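Side-chain contacts in COPII coat assembly protein SEC16 (Saccharomyces cerevisiae, PDB 3MZK), which helps initiate assembly of the COPII coat that forms transport vesicles at the endoplasmic reticulum and selects their cargo, and also takes part in autophagy: residues Val114-Ile119 with Ala258-Ile263; Phe224-Gly229 with Leu278-Glu283; Gly325-Phe330 with Leu356-Tyr361. One frame throughout, in Å; residues are numbered along the deposited sequence.

In the fold
This chain is the central, ACE1-like part of the longer Sec16 protein, and all three contacts lie in its helical portion. Interactions 1 and 2 are neighbours, with centres 14 Å apart. Their segments cross along the chain: 114-119, 224-229, 258-263, then 278-283. Val259, within interaction 1, packs on Val226 and Phe280 of interaction 2, so helix 252-261 lies against both helix 214-226 and helix 275-290. Interaction 3, joining the loop before helix 330-344 to helix 356-368, comes later, across the chain's centre, about 30 Å from both by centres. Interactions 1 and 2 thus join helices near the second subunit, while interaction 3 lies where another protein's chain meets this one.

Interaction 1: Val114-Ile119 with Ala258-Ile263; sequences VNWKNI and AVLINI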
loop_
_atom_site.group_PDB
_atom_site.type_symbol
_atom_site.label_atom_id
_atom_site.label_comp_id
_atom_site.label_asym_id
_atom_site.label_seq_id
_atom_site.Cartn_x
_atom_site.Cartn_y
_atom_site.Cartn_z
ATOM N N VAL B 114 -17.728 1.977 -21.411
ATOM C CA VAL B 114 -16.291 1.882 -21.626
ATOM C C VAL B 114 -15.631 0.808 -20.754
ATOM O O VAL B 114 -15.699 0.854 -19.524
ATOM C CB VAL B 114 -15.617 3.257 -21.401
ATOM C CG1 VAL B 114 -16.105 3.877 -20.104
ATOM C CG2 VAL B 114 -14.105 3.131 -21.409
ATOM N N ASN B 115 -15.013 -0.167 -21.418
ATOM C CA ASN B 115 -14.192 -1.182 -20.770
ATOM C C ASN B 115 -12.827 -1.191 -21.446
ATOM O O ASN B 115 -12.726 -0.892 -22.635
ATOM C CB ASN B 115 -14.845 -2.569 -20.882
ATOM N N TRP B 116 -11.779 -1.526 -20.699
ATOM C CA TRP B 116 -10.441 -1.623 -21.274
ATOM C C TRP B 116 -10.428 -2.539 -22.493
ATOM O O TRP B 116 -9.635 -2.347 -23.413
ATOM C CB TRP B 116 -9.432 -2.123 -20.247
ATOM C CG TRP B 116 -9.336 -1.275 -19.026
ATOM C CD1 TRP B 116 -9.614 -1.652 -17.748
ATOM C CD2 TRP B 116 -8.940 0.099 -18.964
ATOM N NE1 TRP B 116 -9.409 -0.600 -16.889
ATOM C CE2 TRP B 116 -8.997 0.489 -17.612
ATOM C CE3 TRP B 116 -8.540 1.040 -19.919
ATOM C CZ2 TRP B 116 -8.668 1.776 -17.190
ATOM C CZ3 TRP B 116 -8.214 2.320 -19.498
ATOM C CH2 TRP B 116 -8.280 2.675 -18.147
ATOM N N LYS B 117 -11.302 -3.538 -22.493
ATOM C CA LYS B 117 -11.444 -4.410 -23.649
ATOM C C LYS B 117 -11.924 -3.585 -24.834
ATOM O O LYS B 117 -11.337 -3.622 -25.917
ATOM C CB LYS B 117 -12.429 -5.544 -23.356
ATOM N N ASN B 118 -12.991 -2.826 -24.616
ATOM C CA ASN B 118 -13.571 -2.009 -25.672
ATOM C C ASN B 118 -12.590 -0.979 -26.212
ATOM O O ASN B 118 -12.459 -0.808 -27.425
ATOM C CB ASN B 118 -14.835 -1.317 -25.169
ATOM C CG ASN B 118 -15.757 -2.265 -24.434
ATOM O OD1 ASN B 118 -16.222 -1.968 -23.334
ATOM N ND2 ASN B 118 -16.022 -3.421 -25.039
ATOM N N ILE B 119 -11.899 -0.290 -25.308
ATOM C CA ILE B 119 -10.910 0.699 -25.712
ATOM C C ILE B 119 -9.774 0.032 -26.480
ATOM O O ILE B 119 -9.293 0.565 -27.481
ATOM C CB ILE B 119 -10.328 1.457 -24.505
ATOM C CG1 ILE B 119 -11.408 2.294 -23.820
ATOM C CG2 ILE B 119 -9.191 2.352 -24.950
ATOM C CD1 ILE B 119 -10.938 2.948 -22.544
ATOM N N ALA B 258 -2.369 -3.685 -26.598
ATOM C CA ALA B 258 -1.866 -4.872 -25.919
ATOM C C ALA B 258 -1.844 -4.661 -24.412
ATOM O O ALA B 258 -2.262 -5.532 -23.647
ATOM C CB ALA B 258 -0.481 -5.234 -26.423
ATOM N N VAL B 259 -1.356 -3.499 -23.988
ATOM C CA VAL B 259 -1.285 -3.184 -22.567
ATOM C C VAL B 259 -2.670 -3.149 -21.930
ATOM O O VAL B 259 -2.901 -3.773 -20.896
ATOM C CB VAL B 259 -0.565 -1.847 -22.316
ATOM C CG1 VAL B 259 -0.735 -1.414 -20.872
ATOM C CG2 VAL B 259 0.905 -1.965 -22.675
ATOM N N LEU B 260 -3.594 -2.429 -22.555
ATOM C CA LEU B 260 -4.933 -2.265 -21.994
ATOM C C LEU B 260 -5.672 -3.593 -21.842
ATOM O O LEU B 260 -6.334 -3.834 -20.834
ATOM C CB LEU B 260 -5.761 -1.282 -22.833
ATOM C CG LEU B 260 -5.212 0.145 -22.908
ATOM C CD1 LEU B 260 -6.117 1.035 -23.746
ATOM C CD2 LEU B 260 -5.018 0.733 -21.516
ATOM N N ILE B 261 -5.548 -4.454 -22.846
ATOM C CA ILE B 261 -6.295 -5.707 -22.866
ATOM C C ILE B 261 -5.747 -6.700 -21.848
ATOM O O ILE B 261 -6.382 -7.706 -21.556
ATOM C CB ILE B 261 -6.300 -6.346 -24.270
ATOM C CG1 ILE B 261 -7.541 -7.217 -24.459
ATOM C CG2 ILE B 261 -5.023 -7.130 -24.508
ATOM C CD1 ILE B 261 -7.722 -7.716 -25.883
ATOM N N ASN B 262 -4.571 -6.407 -21.306
ATOM C CA ASN B 262 -3.953 -7.272 -20.308
ATOM C C ASN B 262 -4.120 -6.744 -18.892
ATOM O O ASN B 262 -3.505 -7.255 -17.956
ATOM C CB ASN B 262 -2.470 -7.470 -20.610
ATOM C CG ASN B 262 -2.237 -8.437 -21.740
ATOM O OD1 ASN B 262 -2.830 -9.511 -21.779
ATOM N ND2 ASN B 262 -1.378 -8.061 -22.675
ATOM N N ILE B 263 -4.941 -5.713 -18.738
ATOM C CA ILE B 263 -5.228 -5.175 -17.416
ATOM C C ILE B 263 -6.165 -6.129 -16.682
ATOM O O ILE B 263 -7.209 -6.509 -17.211
ATOM C CB ILE B 263 -5.861 -3.768 -17.492
ATOM C CG1 ILE B 263 -4.866 -2.767 -18.078
ATOM C CG2 ILE B 263 -6.312 -3.300 -16.115
ATOM C CD1 ILE B 263 -5.385 -1.353 -18.092
#
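Trp116 and Ile263 meet ring to methyl. Ile263 CD1 sits over one face of the indole. It lies 4.0 Å from the centroid of the five-membered ring and only 9° off the ring normal, which makes a CH-pi contact. Ile263 CG2 reaches the pyrrole side of the indole, 4.0 Å from Trp116 CD1. Trp116 has CG beside its backbone N and anti to the carbonyl carbon (chi1 -58°), and this turn brings the indole up to Leu260 and Ile263.

The apolar packing continues through Leu260, whose two methyls go to different partners. Leu260 CD2 is 3.9 Å from Trp116 CE3 and approaches the ring obliquely. Leu260 CD1 instead meets Ile119 CG2 at 3.6 Å. Ile119 stands one helical turn after Trp116, so Leu260 bridges two residues of one helix side. The backbones come nearest at Trp116 and Leu260. This is the start of helix 116-123 packing on the end of helix 252-261. It joins two helices far apart in sequence within the helical, ACE1-like region of Sec16. With an alanine in place of Trp116, Ile263 CD1 would probably lose the ring face it rests on, and a gap is likely to open beside Leu260 CD2.

Polar groups play a smaller part. The Leu260 carbonyl O lies 3.6 Å from Trp116 CB, and accepts a backbone bond of 3.1 Å from Ile263 N, just past the helix. Trp116 also packs on Ile273, and Ile263 on Val277 and Pro274. On the neighbouring helix, Met108 packs against Ile119.

Interaction 2: Phe224-Gly229 with Leu278-Glu283; sequences FQVFVG and LEFLIE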
loop_
_atom_site.group_PDB
_atom_site.type_symbol
_atom_site.label_atom_id
_atom_site.label_comp_id
_atom_site.label_asym_id
_atom_site.label_seq_id
_atom_site.Cartn_x
_atom_site.Cartn_y
_atom_site.Cartn_z
ATOM N N PHE B 224 6.072 -6.720 -20.644
ATOM C CA PHE B 224 6.564 -7.212 -19.361
ATOM C C PHE B 224 7.146 -6.095 -18.503
ATOM O O PHE B 224 7.103 -6.163 -17.276
ATOM C CB PHE B 224 7.591 -8.332 -19.566
ATOM C CG PHE B 224 7.018 -9.562 -20.202
ATOM C CD1 PHE B 224 5.802 -10.076 -19.775
ATOM C CD2 PHE B 224 7.681 -10.197 -21.241
ATOM C CE1 PHE B 224 5.263 -11.205 -20.367
ATOM C CE2 PHE B 224 7.145 -11.328 -21.837
ATOM C CZ PHE B 224 5.935 -11.832 -21.399
ATOM N N GLN B 225 7.688 -5.066 -19.145
ATOM C CA GLN B 225 8.228 -3.923 -18.414
ATOM C C GLN B 225 7.114 -3.127 -17.756
ATOM O O GLN B 225 7.234 -2.709 -16.607
ATOM C CB GLN B 225 9.028 -3.007 -19.339
ATOM C CG GLN B 225 10.332 -3.598 -19.822
ATOM C CD GLN B 225 11.195 -4.083 -18.682
ATOM O OE1 GLN B 225 11.149 -3.541 -17.578
ATOM N NE2 GLN B 225 11.983 -5.119 -18.938
ATOM N N VAL B 226 6.027 -2.924 -18.492
ATOM C CA VAL B 226 4.925 -2.097 -18.019
ATOM C C VAL B 226 4.327 -2.640 -16.726
ATOM O O VAL B 226 4.109 -1.891 -15.772
ATOM C CB VAL B 226 3.815 -1.965 -19.089
ATOM C CG1 VAL B 226 2.567 -1.318 -18.498
ATOM C CG2 VAL B 226 4.325 -1.182 -20.296
ATOM N N PHE B 227 4.073 -3.943 -16.689
ATOM C CA PHE B 227 3.416 -4.540 -15.536
ATOM C C PHE B 227 4.399 -4.879 -14.421
ATOM O O PHE B 227 4.131 -5.721 -13.571
ATOM C CB PHE B 227 2.611 -5.762 -15.960
ATOM C CG PHE B 227 1.452 -5.438 -16.855
ATOM C CD1 PHE B 227 0.244 -5.019 -16.319
ATOM C CD2 PHE B 227 1.570 -5.549 -18.228
ATOM C CE1 PHE B 227 -0.827 -4.720 -17.138
ATOM C CE2 PHE B 227 0.500 -5.251 -19.056
ATOM C CZ PHE B 227 -0.699 -4.834 -18.509
ATOM N N VAL B 228 5.541 -4.207 -14.430
ATOM C CA VAL B 228 6.539 -4.372 -13.384
ATOM C C VAL B 228 6.903 -3.010 -12.800
ATOM O O VAL B 228 7.436 -2.914 -11.693
ATOM C CB VAL B 228 7.789 -5.094 -13.923
ATOM C CG1 VAL B 228 9.017 -4.746 -13.106
ATOM C CG2 VAL B 228 7.556 -6.597 -13.936
ATOM N N GLY B 229 6.592 -1.956 -13.550
ATOM C CA GLY B 229 6.839 -0.596 -13.109
ATOM C C GLY B 229 8.003 0.052 -13.832
ATOM O O GLY B 229 8.463 1.129 -13.452
ATOM N N LEU B 278 -0.775 3.658 -15.902
ATOM C CA LEU B 278 -0.835 5.104 -15.989
ATOM C C LEU B 278 0.534 5.688 -16.345
ATOM O O LEU B 278 0.621 6.537 -17.225
ATOM C CB LEU B 278 -1.379 5.717 -14.696
ATOM C CG LEU B 278 -1.648 7.221 -14.793
ATOM C CD1 LEU B 278 -2.473 7.530 -16.037
ATOM C CD2 LEU B 278 -2.335 7.745 -13.543
ATOM N N GLU B 279 1.596 5.235 -15.676
ATOM C CA GLU B 279 2.943 5.689 -16.021
ATOM C C GLU B 279 3.218 5.455 -17.500
ATOM O O GLU B 279 3.701 6.342 -18.202
ATOM C CB GLU B 279 4.014 4.967 -15.209
ATOM C CG GLU B 279 3.888 5.074 -13.702
ATOM C CD GLU B 279 4.952 4.255 -12.984
ATOM O OE1 GLU B 279 6.114 4.268 -13.446
ATOM O OE2 GLU B 279 4.628 3.589 -11.975
ATOM N N PHE B 280 2.910 4.250 -17.967
ATOM C CA PHE B 280 3.153 3.887 -19.357
ATOM C C PHE B 280 2.455 4.819 -20.343
ATOM O O PHE B 280 3.021 5.187 -21.371
ATOM C CB PHE B 280 2.721 2.446 -19.625
ATOM C CG PHE B 280 2.527 2.145 -21.074
ATOM C CD1 PHE B 280 3.613 1.966 -21.908
ATOM C CD2 PHE B 280 1.259 2.065 -21.613
ATOM C CE1 PHE B 280 3.436 1.701 -23.250
ATOM C CE2 PHE B 280 1.078 1.803 -22.953
ATOM C CZ PHE B 280 2.169 1.621 -23.769
ATOM N N LEU B 281 1.218 5.189 -20.039
ATOM C CA LEU B 281 0.444 6.026 -20.946
ATOM C C LEU B 281 1.041 7.425 -21.058
ATOM O O LEU B 281 1.169 7.975 -22.153
ATOM C CB LEU B 281 -1.018 6.097 -20.505
ATOM C CG LEU B 281 -1.837 4.825 -20.738
ATOM C CD1 LEU B 281 -3.266 4.999 -20.261
ATOM C CD2 LEU B 281 -1.810 4.462 -22.200
ATOM N N ILE B 282 1.417 7.997 -19.923
ATOM C CA ILE B 282 2.013 9.320 -19.918
ATOM C C ILE B 282 3.424 9.306 -20.512
ATOM O O ILE B 282 3.730 10.087 -21.409
ATOM C CB ILE B 282 2.013 9.906 -18.513
ATOM C CG1 ILE B 282 0.575 9.964 -17.992
ATOM C CG2 ILE B 282 2.649 11.280 -18.514
ATOM C CD1 ILE B 282 0.461 10.428 -16.561
ATOM N N GLU B 283 4.276 8.410 -20.028
ATOM C CA GLU B 283 5.625 8.276 -20.576
ATOM C C GLU B 283 5.623 8.096 -22.091
ATOM O O GLU B 283 6.436 8.688 -22.800
ATOM C CB GLU B 283 6.350 7.105 -19.919
ATOM C CG GLU B 283 6.841 7.412 -18.525
ATOM C CD GLU B 283 7.852 8.531 -18.521
ATOM O OE1 GLU B 283 8.799 8.469 -19.333
ATOM O OE2 GLU B 283 7.697 9.477 -17.721
#
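Val226 and Phe280 carry the apolar side of this contact. Val226 CG2 lies 3.6 Å from Phe280 CD1, and reaches the ring obliquely. The other methyl, Val226 CG1, lies 3.9 Å from Phe280 CB, at the root of the same side chain. With chi1 at 162°, Phe280 swings its ring away from its own N and beside the carbonyl carbon, and in this setting its CD1 corner meets the valine. Both residues are buried, and Ile255 of helix 252-261 packs on Phe280. Phe280 also meets the ring of Phe284, one turn further along its own helix.

Val226 lies in the last turn of helix 214-226. A Schellman motif ends that helix, with Gly229 as its C-prime residue at positive phi. Its inner bond, from Gly229 N to Val226 O, is weak at 3.3 Å; the outer one runs from Asn230 N to Gln225 O. The contact thus sets a helix end against the side of helix 275-290.

The polar approach is looser. Glu279 reaches out so that OE1 stands 3.9 Å from Gly229 O. Both atoms are acceptors. Gly229 O takes a hydrogen bond from Lys191 NZ of helix 191-203.

Interaction 3: Gly325-Phe330 with Leu356-Tyr361; sequences GNMNTF and LPQKIY
Tyr361 OH donates a hydrogen bond of 2.8 Å to the backbone O of Asn328. The bond arrives on a lone pair, in the carbonyl plane, with a C=O...donor angle of 127°. Asn328 O in turn lies at the edge of the phenol, in the plane of the ring. The Asn328 side chain crosses the tyrosine at about a right angle, with amide and ring planes 64° apart. Its OD1 stands 3.3 Å from Tyr361 CZ. The nitrogen of this amide, ND2, hydrogen-bonds to an acidic side chain of a chain of another protein.

Beside this, Gln358 runs out extended toward Met327, a chi1 of -169° turning its chain away from the backbone N. Gln358 OE1 lies 3.3 Å from Met327 CG. It is also near Met327 O, but both are acceptors and form no bond. Ser332 OG and Asp336, both on helix 330-344, hold the Gln358 amide by its oxygen and nitrogen respectively.

The loop met by the two side chains is a type I beta turn from Asn326 to Thr329, leading into helix 330-344. Thr329 is the N-cap residue, and its OG1 accepts from Ser332 N. The contact therefore ties the start of that helix to the first turns of helix 356-368. Asn326 O takes two bonds of 2.9 Å, from Thr329 N and from Thr329 OG1. An Asx turn adds to this: Asn326 OD1 accepts from Asn328 N at 2.8 Å, the donor tilted from the amide plane.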
loop_
_atom_site.group_PDB
_atom_site.type_symbol
_atom_site.label_atom_id
_atom_site.label_comp_id
_atom_site.label_asym_id
_atom_site.label_seq_id
_atom_site.Cartn_x
_atom_site.Cartn_y
_atom_site.Cartn_z
ATOM N N GLY B 325 -5.479 17.897 -29.990
ATOM C CA GLY B 325 -5.200 18.434 -31.309
ATOM C C GLY B 325 -4.922 19.932 -31.260
ATOM O O GLY B 325 -5.112 20.579 -30.220
ATOM N N ASN B 326 -4.467 20.489 -32.381
ATOM C CA ASN B 326 -4.180 21.920 -32.450
ATOM C C ASN B 326 -5.352 22.764 -31.985
ATOM O O ASN B 326 -6.467 22.657 -32.515
ATOM C CB ASN B 326 -3.779 22.347 -33.861
ATOM C CG ASN B 326 -3.455 23.825 -33.944
ATOM O OD1 ASN B 326 -4.353 24.669 -33.969
ATOM N ND2 ASN B 326 -2.169 24.148 -33.983
ATOM N N MET B 327 -5.079 23.619 -31.007
ATOM C CA MET B 327 -6.113 24.396 -30.334
ATOM C C MET B 327 -7.045 25.192 -31.262
ATOM O O MET B 327 -8.182 25.479 -30.891
ATOM C CB MET B 327 -5.476 25.303 -29.282
ATOM C CG MET B 327 -6.470 26.020 -28.399
ATOM S SD MET B 327 -5.812 26.324 -26.754
ATOM C CE MET B 327 -4.061 26.429 -27.101
ATOM N N ASN B 328 -6.583 25.520 -32.468
ATOM C CA ASN B 328 -7.394 26.304 -33.405
ATOM C C ASN B 328 -8.430 25.495 -34.190
ATOM O O ASN B 328 -9.420 26.041 -34.685
ATOM C CB ASN B 328 -6.501 27.085 -34.371
ATOM C CG ASN B 328 -6.225 28.498 -33.893
ATOM O OD1 ASN B 328 -7.086 29.135 -33.282
ATOM N ND2 ASN B 328 -5.024 28.997 -34.169
ATOM N N THR B 329 -8.200 24.193 -34.303
ATOM C CA THR B 329 -9.082 23.332 -35.080
ATOM C C THR B 329 -10.463 23.207 -34.427
ATOM O O THR B 329 -10.580 23.211 -33.199
ATOM C CB THR B 329 -8.457 21.938 -35.275
ATOM O OG1 THR B 329 -8.449 21.229 -34.029
ATOM C CG2 THR B 329 -7.024 22.062 -35.797
ATOM N N PHE B 330 -11.506 23.099 -35.249
ATOM C CA PHE B 330 -12.858 22.914 -34.733
ATOM C C PHE B 330 -12.961 21.630 -33.902
ATOM O O PHE B 330 -13.588 21.623 -32.837
ATOM C CB PHE B 330 -13.889 22.910 -35.862
ATOM C CG PHE B 330 -13.968 24.200 -36.613
ATOM C CD1 PHE B 330 -13.289 25.321 -36.167
ATOM C CD2 PHE B 330 -14.726 24.298 -37.771
ATOM C CE1 PHE B 330 -13.360 26.520 -36.867
ATOM C CE2 PHE B 330 -14.803 25.495 -38.476
ATOM C CZ PHE B 330 -14.117 26.604 -38.020
ATOM N N LEU B 356 -10.517 28.016 -21.254
ATOM C CA LEU B 356 -11.452 29.139 -21.296
ATOM C C LEU B 356 -11.212 30.048 -22.505
ATOM O O LEU B 356 -12.157 30.437 -23.193
ATOM C CB LEU B 356 -11.411 29.941 -19.995
ATOM C CG LEU B 356 -12.199 29.315 -18.842
ATOM C CD1 LEU B 356 -11.783 29.892 -17.496
ATOM C CD2 LEU B 356 -13.690 29.493 -19.075
ATOM N N PRO B 357 -9.943 30.396 -22.770
ATOM C CA PRO B 357 -9.660 31.162 -23.984
ATOM C C PRO B 357 -10.241 30.488 -25.219
ATOM O O PRO B 357 -10.815 31.169 -26.064
ATOM C CB PRO B 357 -8.135 31.148 -24.041
ATOM C CG PRO B 357 -7.736 31.094 -22.620
ATOM C CD PRO B 357 -8.735 30.211 -21.951
ATOM N N GLN B 358 -10.108 29.169 -25.315
ATOM C CA GLN B 358 -10.597 28.446 -26.483
ATOM C C GLN B 358 -12.110 28.547 -26.590
ATOM O O GLN B 358 -12.648 28.604 -27.688
ATOM C CB GLN B 358 -10.165 26.980 -26.446
ATOM C CG GLN B 358 -10.397 26.232 -27.750
ATOM C CD GLN B 358 -9.983 24.767 -27.668
ATOM O OE1 GLN B 358 -9.279 24.256 -28.542
ATOM N NE2 GLN B 358 -10.430 24.084 -26.620
ATOM N N LYS B 359 -12.794 28.574 -25.449
ATOM C CA LYS B 359 -14.249 28.709 -25.432
ATOM C C LYS B 359 -14.699 30.071 -25.961
ATOM O O LYS B 359 -15.682 30.166 -26.701
ATOM C CB LYS B 359 -14.798 28.497 -24.022
ATOM C CG LYS B 359 -14.663 27.080 -23.510
ATOM C CD LYS B 359 -15.434 26.906 -22.216
ATOM C CE LYS B 359 -15.205 25.541 -21.609
ATOM N NZ LYS B 359 -15.833 25.457 -20.263
ATOM N N ILE B 360 -13.983 31.122 -25.568
ATOM C CA ILE B 360 -14.281 32.469 -26.040
ATOM C C ILE B 360 -14.031 32.540 -27.538
ATOM O O ILE B 360 -14.813 33.120 -28.292
ATOM C CB ILE B 360 -13.419 33.521 -25.321
ATOM C CG1 ILE B 360 -13.652 33.461 -23.810
ATOM C CG2 ILE B 360 -13.716 34.920 -25.849
ATOM C CD1 ILE B 360 -12.822 34.459 -23.038
ATOM N N TYR B 361 -12.929 31.937 -27.961
ATOM C CA TYR B 361 -12.591 31.836 -29.373
ATOM C C TYR B 361 -13.680 31.078 -30.124
ATOM O O TYR B 361 -13.966 31.366 -31.288
ATOM C CB TYR B 361 -11.239 31.143 -29.511
ATOM C CG TYR B 361 -10.957 30.517 -30.850
ATOM C CD1 TYR B 361 -10.848 31.289 -31.995
ATOM C CD2 TYR B 361 -10.761 29.147 -30.960
ATOM C CE1 TYR B 361 -10.568 30.707 -33.216
ATOM C CE2 TYR B 361 -10.485 28.560 -32.174
ATOM C CZ TYR B 361 -10.387 29.341 -33.295
ATOM O OH TYR B 361 -10.108 28.747 -34.494
#